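Local coordinates for protein dihydrofolate reductase (Enterococcus faecalis, PDB 4M7U) that probably catalyses the NADPH-dependent reduction of 7,8-dihydrofolate to tetrahydrofolate, a step needed for glycine, purine and DNA precursor synthesis, at residues A[48-53]-A[66-71]; A[70-75]-A[84-89]. All blocks are in the same frame, centred on the assembly; numbering follows the deposited sequence.

Overall arrangement
Contacts 1 and 2 pair strand 67-71 with its two neighbours in the mixed sheet, 47-51 and 83-85, and both reach NADP beyond the strand ends. Contact 1 is buried and joins strands 47-51 and 67-71 through a full ladder of backbone bonds between mostly apolar residues. Contact 2 lies further out, where 67-71 pairs with the outermost strand 83-85; its ladder is short and soon gives way to loops rich in polar groups. V70 and L71 belong to both, and I69 CD1 of contact 1 packs on M85 CE of contact 2. R52 from the first, T72 and S73 from the second, converge on the 2'-phosphate of NADP.

Contact 1 of 2, residues A[48-53]-A[66-71]. With NAP (NADP nicotinamide-adenine-dinucleotide phosphate), chain B.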
loop_
_atom_site.group_PDB
_atom_site.type_symbol
_atom_site.label_atom_id
_atom_site.label_comp_id
_atom_site.label_asym_id
_atom_site.label_seq_id
_atom_site.Cartn_x
_atom_site.Cartn_y
_atom_site.Cartn_z
ATOM N N LEU A 48 3.083 5.538 6.063
ATOM C CA LEU A 48 3.042 4.830 4.795
ATOM C C LEU A 48 4.374 4.078 4.589
ATOM O O LEU A 48 5.452 4.685 4.676
ATOM C CB LEU A 48 2.809 5.829 3.659
ATOM C CG LEU A 48 2.819 5.226 2.251
ATOM C CD1 LEU A 48 1.603 4.309 2.061
ATOM C CD2 LEU A 48 2.857 6.314 1.185
ATOM N N VAL A 49 4.298 2.771 4.330
ATOM C CA VAL A 49 5.495 1.938 4.127
ATOM C C VAL A 49 5.661 1.605 2.652
ATOM O O VAL A 49 4.745 1.063 2.034
ATOM C CB VAL A 49 5.415 0.604 4.919
ATOM C CG1 VAL A 49 6.678 -0.239 4.695
ATOM C CG2 VAL A 49 5.218 0.883 6.402
ATOM N N LEU A 50 6.830 1.924 2.091
ATOM C CA LEU A 50 7.099 1.683 0.673
ATOM C C LEU A 50 8.438 0.957 0.457
ATOM O O LEU A 50 9.456 1.337 1.044
ATOM C CB LEU A 50 7.132 3.010 -0.093
ATOM C CG LEU A 50 5.892 3.901 -0.104
ATOM C CD1 LEU A 50 6.199 5.213 -0.835
ATOM C CD2 LEU A 50 4.765 3.163 -0.800
ATOM N N GLY A 51 8.446 -0.071 -0.394
ATOM C CA GLY A 51 9.702 -0.685 -0.797
ATOM C C GLY A 51 10.517 0.335 -1.573
ATOM O O GLY A 51 9.956 1.314 -2.093
ATOM N N ARG A 52 11.833 0.129 -1.664
ATOM C CA ARG A 52 12.694 1.115 -2.324
ATOM C C ARG A 52 12.282 1.402 -3.768
ATOM O O ARG A 52 12.238 2.567 -4.182
ATOM C CB ARG A 52 14.169 0.695 -2.274
ATOM C CG ARG A 52 15.072 1.615 -3.102
ATOM C CD ARG A 52 16.509 1.132 -3.147
ATOM N NE ARG A 52 16.616 -0.212 -3.714
ATOM C CZ ARG A 52 16.575 -0.483 -5.017
ATOM N NH1 ARG A 52 16.424 0.500 -5.895
ATOM N NH2 ARG A 52 16.674 -1.739 -5.438
ATOM N N ALA A 53 11.964 0.355 -4.531
ATOM C CA ALA A 53 11.714 0.531 -5.965
ATOM C C ALA A 53 10.494 1.405 -6.223
ATOM O O ALA A 53 10.502 2.261 -7.123
ATOM C CB ALA A 53 11.563 -0.811 -6.656
ATOM N N ARG A 66 2.187 13.048 6.418
ATOM C CA ARG A 66 2.269 11.628 6.786
ATOM C C ARG A 66 3.720 11.325 7.120
ATOM O O ARG A 66 4.619 12.035 6.670
ATOM C CB ARG A 66 1.926 10.728 5.597
ATOM C CG ARG A 66 0.621 10.993 4.965
ATOM C CD ARG A 66 0.713 10.863 3.472
ATOM N NE ARG A 66 -0.612 11.078 2.905
ATOM C CZ ARG A 66 -1.127 12.274 2.642
ATOM N NH1 ARG A 66 -0.421 13.373 2.870
ATOM N NH2 ARG A 66 -2.351 12.369 2.143
ATOM N N THR A 67 3.957 10.252 7.860
ATOM C CA THR A 67 5.307 9.718 7.968
ATOM C C THR A 67 5.439 8.611 6.924
ATOM O O THR A 67 4.612 7.697 6.886
ATOM C CB THR A 67 5.573 9.123 9.370
ATOM O OG1 THR A 67 5.504 10.161 10.357
ATOM C CG2 THR A 67 6.960 8.470 9.430
ATOM N N THR A 68 6.455 8.698 6.069
ATOM C CA THR A 68 6.759 7.614 5.135
ATOM C C THR A 68 7.977 6.817 5.605
ATOM O O THR A 68 8.995 7.403 6.004
ATOM C CB THR A 68 7.031 8.147 3.729
ATOM O OG1 THR A 68 5.879 8.861 3.254
ATOM C CG2 THR A 68 7.356 6.991 2.759
ATOM N N ILE A 69 7.876 5.487 5.580
ATOM C CA ILE A 69 9.050 4.629 5.801
ATOM C C ILE A 69 9.481 3.952 4.484
ATOM O O ILE A 69 8.656 3.335 3.802
ATOM C CB ILE A 69 8.774 3.531 6.858
ATOM C CG1 ILE A 69 8.437 4.147 8.226
ATOM C CG2 ILE A 69 9.970 2.603 6.986
ATOM C CD1 ILE A 69 7.783 3.159 9.196
ATOM N N VAL A 70 10.758 4.073 4.112
ATOM C CA VAL A 70 11.273 3.343 2.942
ATOM C C VAL A 70 12.066 2.108 3.370
ATOM O O VAL A 70 12.943 2.189 4.244
ATOM C CB VAL A 70 12.109 4.231 2.005
ATOM C CG1 VAL A 70 12.637 3.419 0.856
ATOM C CG2 VAL A 70 11.246 5.372 1.468
ATOM N N LEU A 71 11.733 0.960 2.778
ATOM C CA LEU A 71 12.338 -0.309 3.172
ATOM C C LEU A 71 13.450 -0.656 2.178
ATOM O O LEU A 71 13.230 -0.629 0.964
ATOM C CB LEU A 71 11.259 -1.400 3.195
ATOM C CG LEU A 71 11.481 -2.752 3.872
ATOM C CD1 LEU A 71 12.017 -2.573 5.275
ATOM C CD2 LEU A 71 10.156 -3.510 3.905
HETATM P PA NAP B . 9.134 -2.860 -4.200
HETATM O O1A NAP B . 8.370 -3.917 -3.344
HETATM O O2A NAP B . 8.455 -1.504 -4.171
HETATM O O5B NAP B . 10.571 -2.657 -3.612
HETATM C C5B NAP B . 11.447 -3.741 -3.510
HETATM C C4B NAP B . 12.641 -3.392 -2.680
HETATM O O4B NAP B . 12.340 -2.934 -1.285
HETATM C C3B NAP B . 13.841 -4.305 -2.597
HETATM O O3B NAP B . 14.620 -4.563 -3.704
HETATM C C2B NAP B . 14.505 -3.826 -1.361
HETATM O O2B NAP B . 15.371 -2.753 -1.424
HETATM C C1B NAP B . 13.272 -3.768 -0.485
HETATM N N9A NAP B . 12.756 -4.595 0.561
HETATM C C8A NAP B . 11.627 -5.300 0.475
HETATM N N7A NAP B . 11.553 -6.119 1.638
HETATM C C5A NAP B . 12.700 -5.895 2.401
HETATM C C6A NAP B . 13.126 -6.435 3.621
HETATM N N6A NAP B . 12.308 -7.409 4.297
HETATM N N1A NAP B . 14.287 -6.026 4.126
HETATM C C2A NAP B . 15.058 -5.091 3.483
HETATM N N3A NAP B . 14.637 -4.554 2.269
HETATM C C4A NAP B . 13.466 -4.973 1.765
HETATM O O3 NAP B . 9.334 -3.345 -5.692
HETATM P PN NAP B . 8.409 -4.377 -6.463
HETATM O O1N NAP B . 8.606 -5.807 -5.869
HETATM O O2N NAP B . 6.943 -4.004 -6.403
HETATM O O5D NAP B . 8.874 -4.279 -7.974
HETATM C C5D NAP B . 9.416 -3.050 -8.394
HETATM C C4D NAP B . 10.439 -3.069 -9.515
HETATM O O4D NAP B . 10.879 -4.366 -10.081
HETATM C C3D NAP B . 10.330 -2.092 -10.685
HETATM O O3D NAP B . 11.231 -1.127 -10.823
HETATM C C2D NAP B . 10.092 -2.958 -11.890
HETATM O O2D NAP B . 10.353 -2.500 -13.165
HETATM C C1D NAP B . 10.578 -4.344 -11.518
HETATM N N1N NAP B . 10.241 -5.574 -12.193
HETATM C C2N NAP B . 10.533 -5.921 -13.574
HETATM C C3N NAP B . 10.212 -7.325 -14.104
HETATM C C7N NAP B . 11.087 -7.839 -15.188
HETATM O O7N NAP B . 12.285 -7.589 -15.135
HETATM N N7N NAP B . 10.509 -8.226 -16.434
HETATM C C4N NAP B . 9.263 -8.264 -13.318
HETATM C C5N NAP B . 8.759 -7.672 -11.974
HETATM C C6N NAP B . 9.158 -6.255 -11.523
HETATM P P2B NAP B . 16.879 -3.049 -1.756
HETATM O O1X NAP B . 16.973 -3.733 -3.159
HETATM O O2X NAP B . 17.627 -1.681 -1.815
HETATM O O3X NAP B . 17.442 -3.962 -0.692
#
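Strands 48-51 and 67-71 run parallel, 4.7 Å apart at closest approach and 25° between their directions, bonded by L48 N to T67 O, I69 N to L48 O, L50 N to I69 O and L71 N to L50 O. Side chains alternate between the two faces. On one, L50 CD1 meets T68 CG2 at 4.2 Å, and V70 CG1 lies 3.9 Å from R52 CA, packing against the start of the helix. On the other, V49 CG2 faces I69 CD1, with I91 and Y94 of helix 88-97 over I69. The strands belong to the beta-alpha-beta unit 47-51, 52-57, 67-71 of the nucleotide-binding side of dihydrofolate reductase. G51 is the N-cap of helix 52-57, and its CA comes 3.5 Å from NADP O4B. One residue on, R52 N donates to the ribose O4B at 3.1 Å. The R52 side chain starts extended and bends at chi3 (59°), which brings its guanidinium edge-on to the 2'-phosphate: NE donates to O2X at 2.6 Å, and NH2 to O1X at 3.0 Å in a nearly straight bond. NH1 turns to a salt bridge with E56, which would help fix the group's rotation. L71 CG rests 3.6 Å from adenine C4A.

Contact 2 of 2, residues A[70-75]-A[84-89]; sequences VLTSNP and VMHSVE. With NAP (NADP nicotinamide-adenine-dinucleotide phosphate), chain B.
The carbonyl oxygen of T72 is gripped by H86 twice over: ND1 donates to T72 O at 2.8 Å, and the H86 CA-H group approaches the same oxygen. The bond from the ring is bent, 134° at the hydrogen, and T72 O sits 27° out of the imidazole plane. With CG beside its own backbone N (chi1 -51°), the ring of H86 turns its ND1-CE1 edge to the loop that follows strand 67-71, so that CE1 comes 3.0 Å from N74 O and also meets P75 CA. Before this, the strands are in ordinary parallel register: M85 N donates to V70 O, and T72 N to M85 O. T72 then splits its two branches. CG2 crosses V84 CG1 at 3.6 Å, while OG1, anti to the backbone N, donates to O2X of the NADP 2'-phosphate at 2.6 Å and accepts from N74 N in an ST turn. S73 takes another phosphate oxygen from two atoms, its backbone N and its OG both bonding O3X, the former at 2.9 Å. Together with R52, these groups hold the 2'-phosphate, the group that distinguishes NADP from NAD. The adenine rests with one face over L71, while residues 86-88 run along its C2A-N1A-N6A edge, with H86 O 3.3 Å from C2A and V88 CG2 near N6A. L71 CD1 reaches past the strand end to S87 N. S87 is the N-cap of helix 88-97, its OG accepting from E90 N, while the E90 carboxylate takes H86 N. Behind, M85 packs on I91 and Y94 of that helix, V70 leans on F55 of helix 52-57, and V88 touches E113 and L114 of helix 108-114.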
loop_
_atom_site.group_PDB
_atom_site.type_symbol
_atom_site.label_atom_id
_atom_site.label_comp_id
_atom_site.label_asym_id
_atom_site.label_seq_id
_atom_site.Cartn_x
_atom_site.Cartn_y
_atom_site.Cartn_z
ATOM N N VAL A 70 10.758 4.073 4.112
ATOM C CA VAL A 70 11.273 3.343 2.942
ATOM C C VAL A 70 12.066 2.108 3.370
ATOM O O VAL A 70 12.943 2.189 4.244
ATOM C CB VAL A 70 12.109 4.231 2.005
ATOM C CG1 VAL A 70 12.637 3.419 0.856
ATOM C CG2 VAL A 70 11.246 5.372 1.468
ATOM N N LEU A 71 11.733 0.960 2.778
ATOM C CA LEU A 71 12.338 -0.309 3.172
ATOM C C LEU A 71 13.450 -0.656 2.178
ATOM O O LEU A 71 13.230 -0.629 0.964
ATOM C CB LEU A 71 11.259 -1.400 3.195
ATOM C CG LEU A 71 11.481 -2.752 3.872
ATOM C CD1 LEU A 71 12.017 -2.573 5.275
ATOM C CD2 LEU A 71 10.156 -3.510 3.905
ATOM N N THR A 72 14.648 -0.951 2.686
ATOM C CA THR A 72 15.798 -1.280 1.833
ATOM C C THR A 72 16.835 -2.040 2.637
ATOM O O THR A 72 16.960 -1.818 3.834
ATOM C CB THR A 72 16.440 0.000 1.205
ATOM O OG1 THR A 72 17.564 -0.353 0.379
ATOM C CG2 THR A 72 16.894 0.963 2.289
ATOM N N SER A 73 17.562 -2.951 1.990
ATOM C CA SER A 73 18.619 -3.695 2.675
ATOM C C SER A 73 19.916 -2.880 2.755
ATOM O O SER A 73 20.816 -3.204 3.526
ATOM C CB SER A 73 18.869 -5.043 1.991
ATOM O OG SER A 73 19.355 -4.862 0.674
ATOM N N ASN A 74 19.991 -1.815 1.960
ATOM C CA ASN A 74 21.150 -0.921 1.925
ATOM C C ASN A 74 21.286 -0.067 3.207
ATOM O O ASN A 74 20.468 0.830 3.462
ATOM C CB ASN A 74 21.023 -0.034 0.680
ATOM C CG ASN A 74 22.177 0.950 0.513
ATOM O OD1 ASN A 74 23.095 1.023 1.334
ATOM N ND2 ASN A 74 22.128 1.718 -0.577
ATOM N N PRO A 75 22.339 -0.323 4.001
ATOM C CA PRO A 75 22.505 0.337 5.308
ATOM C C PRO A 75 22.703 1.835 5.176
ATOM O O PRO A 75 22.484 2.578 6.136
ATOM C CB PRO A 75 23.813 -0.256 5.853
ATOM C CG PRO A 75 24.148 -1.393 4.959
ATOM C CD PRO A 75 23.511 -1.131 3.641
ATOM N N VAL A 84 14.099 5.418 7.032
ATOM C CA VAL A 84 14.589 4.303 6.243
ATOM C C VAL A 84 14.744 3.138 7.183
ATOM O O VAL A 84 15.328 3.287 8.248
ATOM C CB VAL A 84 15.966 4.609 5.638
ATOM C CG1 VAL A 84 16.483 3.396 4.895
ATOM C CG2 VAL A 84 15.884 5.799 4.693
ATOM N N MET A 85 14.205 1.980 6.823
ATOM C CA MET A 85 14.343 0.801 7.677
ATOM C C MET A 85 14.811 -0.384 6.849
ATOM O O MET A 85 14.785 -0.327 5.606
ATOM C CB MET A 85 13.034 0.492 8.433
ATOM C CG MET A 85 12.659 1.537 9.477
ATOM S SD MET A 85 11.149 1.161 10.411
ATOM C CE MET A 85 10.862 2.774 11.186
ATOM N N HIS A 86 15.234 -1.458 7.516
ATOM C CA HIS A 86 15.991 -2.489 6.804
ATOM C C HIS A 86 15.498 -3.920 6.989
ATOM O O HIS A 86 16.193 -4.867 6.624
ATOM C CB HIS A 86 17.471 -2.405 7.183
ATOM C CG HIS A 86 18.049 -1.034 7.053
ATOM N ND1 HIS A 86 18.484 -0.520 5.852
ATOM C CD2 HIS A 86 18.257 -0.062 7.977
ATOM C CE1 HIS A 86 18.940 0.705 6.040
ATOM N NE2 HIS A 86 18.815 1.007 7.315
ATOM N N SER A 87 14.311 -4.084 7.555
ATOM C CA SER A 87 13.760 -5.418 7.730
ATOM C C SER A 87 12.291 -5.355 8.091
ATOM O O SER A 87 11.804 -4.335 8.599
ATOM C CB SER A 87 14.512 -6.184 8.815
ATOM O OG SER A 87 14.263 -5.615 10.085
ATOM N N VAL A 88 11.605 -6.460 7.816
ATOM C CA VAL A 88 10.220 -6.650 8.210
ATOM C C VAL A 88 10.080 -6.499 9.711
ATOM O O VAL A 88 9.168 -5.814 10.184
ATOM C CB VAL A 88 9.710 -8.035 7.786
ATOM C CG1 VAL A 88 8.383 -8.356 8.460
ATOM C CG2 VAL A 88 9.557 -8.080 6.284
ATOM N N GLU A 89 10.997 -7.114 10.457
ATOM C CA GLU A 89 10.965 -7.045 11.920
ATOM C C GLU A 89 10.951 -5.593 12.378
ATOM O O GLU A 89 10.127 -5.209 13.209
ATOM C CB GLU A 89 12.145 -7.799 12.551
ATOM C CG GLU A 89 12.183 -9.303 12.240
ATOM C CD GLU A 89 12.576 -9.616 10.790
ATOM O OE1 GLU A 89 13.420 -8.889 10.220
ATOM O OE2 GLU A 89 12.034 -10.582 10.212
HETATM P PA NAP B . 9.134 -2.860 -4.200
HETATM O O1A NAP B . 8.370 -3.917 -3.344
HETATM O O2A NAP B . 8.455 -1.504 -4.171
HETATM O O5B NAP B . 10.571 -2.657 -3.612
HETATM C C5B NAP B . 11.447 -3.741 -3.510
HETATM C C4B NAP B . 12.641 -3.392 -2.680
HETATM O O4B NAP B . 12.340 -2.934 -1.285
HETATM C C3B NAP B . 13.841 -4.305 -2.597
HETATM O O3B NAP B . 14.620 -4.563 -3.704
HETATM C C2B NAP B . 14.505 -3.826 -1.361
HETATM O O2B NAP B . 15.371 -2.753 -1.424
HETATM C C1B NAP B . 13.272 -3.768 -0.485
HETATM N N9A NAP B . 12.756 -4.595 0.561
HETATM C C8A NAP B . 11.627 -5.300 0.475
HETATM N N7A NAP B . 11.553 -6.119 1.638
HETATM C C5A NAP B . 12.700 -5.895 2.401
HETATM C C6A NAP B . 13.126 -6.435 3.621
HETATM N N6A NAP B . 12.308 -7.409 4.297
HETATM N N1A NAP B . 14.287 -6.026 4.126
HETATM C C2A NAP B . 15.058 -5.091 3.483
HETATM N N3A NAP B . 14.637 -4.554 2.269
HETATM C C4A NAP B . 13.466 -4.973 1.765
HETATM O O3 NAP B . 9.334 -3.345 -5.692
HETATM P PN NAP B . 8.409 -4.377 -6.463
HETATM O O1N NAP B . 8.606 -5.807 -5.869
HETATM O O2N NAP B . 6.943 -4.004 -6.403
HETATM O O5D NAP B . 8.874 -4.279 -7.974
HETATM C C5D NAP B . 9.416 -3.050 -8.394
HETATM C C4D NAP B . 10.439 -3.069 -9.515
HETATM O O4D NAP B . 10.879 -4.366 -10.081
HETATM C C3D NAP B . 10.330 -2.092 -10.685
HETATM O O3D NAP B . 11.231 -1.127 -10.823
HETATM C C2D NAP B . 10.092 -2.958 -11.890
HETATM O O2D NAP B . 10.353 -2.500 -13.165
HETATM C C1D NAP B . 10.578 -4.344 -11.518
HETATM N N1N NAP B . 10.241 -5.574 -12.193
HETATM C C2N NAP B . 10.533 -5.921 -13.574
HETATM C C3N NAP B . 10.212 -7.325 -14.104
HETATM C C7N NAP B . 11.087 -7.839 -15.188
HETATM O O7N NAP B . 12.285 -7.589 -15.135
HETATM N N7N NAP B . 10.509 -8.226 -16.434
HETATM C C4N NAP B . 9.263 -8.264 -13.318
HETATM C C5N NAP B . 8.759 -7.672 -11.974
HETATM C C6N NAP B . 9.158 -6.255 -11.523
HETATM P P2B NAP B . 16.879 -3.049 -1.756
HETATM O O1X NAP B . 16.973 -3.733 -3.159
HETATM O O2X NAP B . 17.627 -1.681 -1.815
HETATM O O3X NAP B . 17.442 -3.962 -0.692
#